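Local coordinates for protein putative mandelate racemase/muconate lactonizing enzyme (Bordetella bronchiseptica, PDB 3DDM) that is of unknown function but probably belongs to the mandelate racemase/muconate lactonizing enzyme family of the enolase superfamily, pairing an N-terminal capping domain with a TIM-barrel domain, at residues Gln134-Trp137 with Ala138-Gly142. The protein carries 1 engineered substitution. Residues are numbered along the deposited sequence; the frame is centred on the assembly and turned at random.
Sequences QPLW and AWLGG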
ATOM      1  N   GLN A 134      -1.599  30.709 -18.205  1.00 48.08           N
ATOM      2  CA  GLN A 134      -0.271  30.244 -18.602  1.00 48.32           C
ATOM      3  C   GLN A 134      -0.127  28.742 -18.800  1.00 48.14           C
ATOM      4  O   GLN A 134      -0.837  27.940 -18.185  1.00 47.22           O
ATOM      5  CB  GLN A 134       0.774  30.626 -17.560  1.00 49.36           C
ATOM      6  CG  GLN A 134       1.023  32.090 -17.334  1.00 52.05           C
ATOM      7  CD  GLN A 134       2.101  32.298 -16.287  1.00 55.17           C
ATOM      8  OE1 GLN A 134       1.882  32.071 -15.090  1.00 52.88           O
ATOM      9  NE2 GLN A 134       3.287  32.702 -16.735  1.00 57.52           N
ATOM     10  N   PRO A 135       0.804  28.340 -19.681  1.00 47.38           N
ATOM     11  CA  PRO A 135       1.027  26.917 -19.911  1.00 46.35           C
ATOM     12  C   PRO A 135       1.784  26.446 -18.659  1.00 46.19           C
ATOM     13  O   PRO A 135       2.617  27.185 -18.122  1.00 44.90           O
ATOM     14  CB  PRO A 135       1.889  26.909 -21.170  1.00 46.26           C
ATOM     15  CG  PRO A 135       2.656  28.182 -21.065  1.00 44.29           C
ATOM     16  CD  PRO A 135       1.590  29.149 -20.630  1.00 44.54           C
ATOM     17  N   LEU A 136       1.488  25.239 -18.184  1.00 45.40           N
ATOM     18  CA  LEU A 136       2.141  24.736 -16.984  1.00 43.57           C
ATOM     19  C   LEU A 136       3.664  24.938 -16.988  1.00 43.42           C
ATOM     20  O   LEU A 136       4.245  25.322 -15.973  1.00 42.78           O
ATOM     21  CB  LEU A 136       1.798  23.258 -16.775  1.00 42.45           C
ATOM     22  CG  LEU A 136       1.272  22.806 -15.398  1.00 42.04           C
ATOM     23  CD1 LEU A 136       1.373  23.927 -14.365  1.00 41.18           C
ATOM     24  CD2 LEU A 136      -0.170  22.355 -15.534  1.00 41.02           C
ATOM     25  N   TRP A 137       4.317  24.712 -18.120  1.00 43.18           N
ATOM     26  CA  TRP A 137       5.762  24.887 -18.149  1.00 45.76           C
ATOM     27  C   TRP A 137       6.210  26.309 -17.758  1.00 46.49           C
ATOM     28  O   TRP A 137       7.209  26.484 -17.060  1.00 46.63           O
ATOM     29  CB  TRP A 137       6.328  24.505 -19.525  1.00 46.62           C
ATOM     30  CG  TRP A 137       6.026  25.461 -20.650  1.00 50.47           C
ATOM     31  CD1 TRP A 137       5.045  25.339 -21.601  1.00 51.32           C
ATOM     32  CD2 TRP A 137       6.758  26.647 -20.984  1.00 50.86           C
ATOM     33  NE1 TRP A 137       5.132  26.370 -22.509  1.00 50.73           N
ATOM     34  CE2 TRP A 137       6.173  27.187 -22.154  1.00 51.46           C
ATOM     35  CE3 TRP A 137       7.854  27.306 -20.408  1.00 50.93           C
ATOM     36  CZ2 TRP A 137       6.652  28.354 -22.761  1.00 51.72           C
ATOM     37  CZ3 TRP A 137       8.330  28.470 -21.014  1.00 51.04           C
ATOM     38  CH2 TRP A 137       7.727  28.980 -22.179  1.00 50.66           C
ATOM     39  N   ALA A 138       5.468  27.322 -18.196  1.00 47.00           N
ATOM     40  CA  ALA A 138       5.812  28.707 -17.877  1.00 46.52           C
ATOM     41  C   ALA A 138       5.544  28.989 -16.401  1.00 46.34           C
ATOM     42  O   ALA A 138       6.344  29.643 -15.728  1.00 45.80           O
ATOM     43  CB  ALA A 138       5.008  29.663 -18.746  1.00 45.99           C
ATOM     44  N   TRP A 139       4.409  28.490 -15.918  1.00 44.77           N
ATOM     45  CA  TRP A 139       4.001  28.635 -14.528  1.00 45.00           C
ATOM     46  C   TRP A 139       5.082  28.064 -13.589  1.00 45.34           C
ATOM     47  O   TRP A 139       5.443  28.676 -12.584  1.00 43.99           O
ATOM     48  CB  TRP A 139       2.699  27.880 -14.330  1.00 45.61           C
ATOM     49  CG  TRP A 139       2.054  28.076 -13.014  1.00 46.01           C
ATOM     50  CD1 TRP A 139       1.259  29.112 -12.645  1.00 45.61           C
ATOM     51  CD2 TRP A 139       2.041  27.147 -11.925  1.00 47.30           C
ATOM     52  NE1 TRP A 139       0.731  28.886 -11.397  1.00 47.43           N
ATOM     53  CE2 TRP A 139       1.195  27.684 -10.930  1.00 47.70           C
ATOM     54  CE3 TRP A 139       2.653  25.905 -11.695  1.00 47.92           C
ATOM     55  CZ2 TRP A 139       0.943  27.022  -9.716  1.00 47.86           C
ATOM     56  CZ3 TRP A 139       2.399  25.245 -10.484  1.00 47.40           C
ATOM     57  CH2 TRP A 139       1.551  25.808  -9.515  1.00 46.65           C
ATOM     58  N   LEU A 140       5.590  26.881 -13.926  1.00 45.23           N
ATOM     59  CA  LEU A 140       6.638  26.237 -13.140  1.00 44.38           C
ATOM     60  C   LEU A 140       7.964  27.002 -13.257  1.00 44.96           C
ATOM     61  O   LEU A 140       9.007  26.532 -12.793  1.00 46.51           O
ATOM     62  CB  LEU A 140       6.836  24.797 -13.622  1.00 41.66           C
ATOM     63  CG  LEU A 140       5.644  23.856 -13.449  1.00 41.32           C
ATOM     64  CD1 LEU A 140       5.855  22.578 -14.258  1.00 39.12           C
ATOM     65  CD2 LEU A 140       5.461  23.553 -11.977  1.00 38.76           C
ATOM     66  N   GLY A 141       7.929  28.171 -13.888  1.00 43.60           N
ATOM     67  CA  GLY A 141       9.142  28.952 -14.038  1.00 44.14           C
ATOM     68  C   GLY A 141      10.081  28.507 -15.149  1.00 44.82           C
ATOM     69  O   GLY A 141      11.286  28.723 -15.064  1.00 44.14           O
ATOM     70  N   GLY A 142       9.540  27.893 -16.197  1.00 46.20           N
ATOM     71  CA  GLY A 142      10.381  27.454 -17.303  1.00 48.15           C
ATOM     72  C   GLY A 142      10.576  28.556 -18.332  1.00 49.28           C
ATOM     73  O   GLY A 142       9.853  29.553 -18.317  1.00 50.03           O
TER
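Ala138 CB and Pro135 CG share one face of the Trp137 ring. The Ala138 methyl, CB, sits almost straight over that face, 4.1 Å from the centroid of the six-membered ring of Trp137, a CH-pi contact. Pro135 CG, displaced toward the rim, packs against Ala138 CB at 3.6 Å. A chi1 of 72°, placing CG between the backbone N and the carbonyl carbon, sets the Trp137 indole beside the helix with its face against these two groups. Gly142 lies at the edge of this ring, near its plane, while Trp137 NE1 donates a hydrogen bond to Gly363 O. Gln134 OE1 approaches the edge of the Trp139 indole, 3.9 Å from Trp139 CD1, with amide and ring planes 75° apart. Leu136 runs alongside Trp139, pointing the same way, and Leu136 CD1 comes obliquely to 3.6 Å from Trp139 CE3. All this decorates the short helix 136-139, with Pro135 at its N-cap position and a Schellman motif closing it, Gly141 being the positive-phi C-prime residue. Pro135 O receives Trp139 N almost straight (170°) and a weak, bent bond from Ala138 N; Leu136 O takes Leu140 N at 2.9 Å. At the C-terminal end Gly142 N reaches back to Trp137 O, also 2.9 Å and in the carbonyl plane. The helix follows helix 110-131 of the N-terminal domain and leads into the first barrel strand, 146-154: Trp139 leans on Cys125 and Ala128, whereas Leu140 packs against Leu322 and Ala325 of helix 313-325 and against Phe288 and Leu292 of helix 287-300.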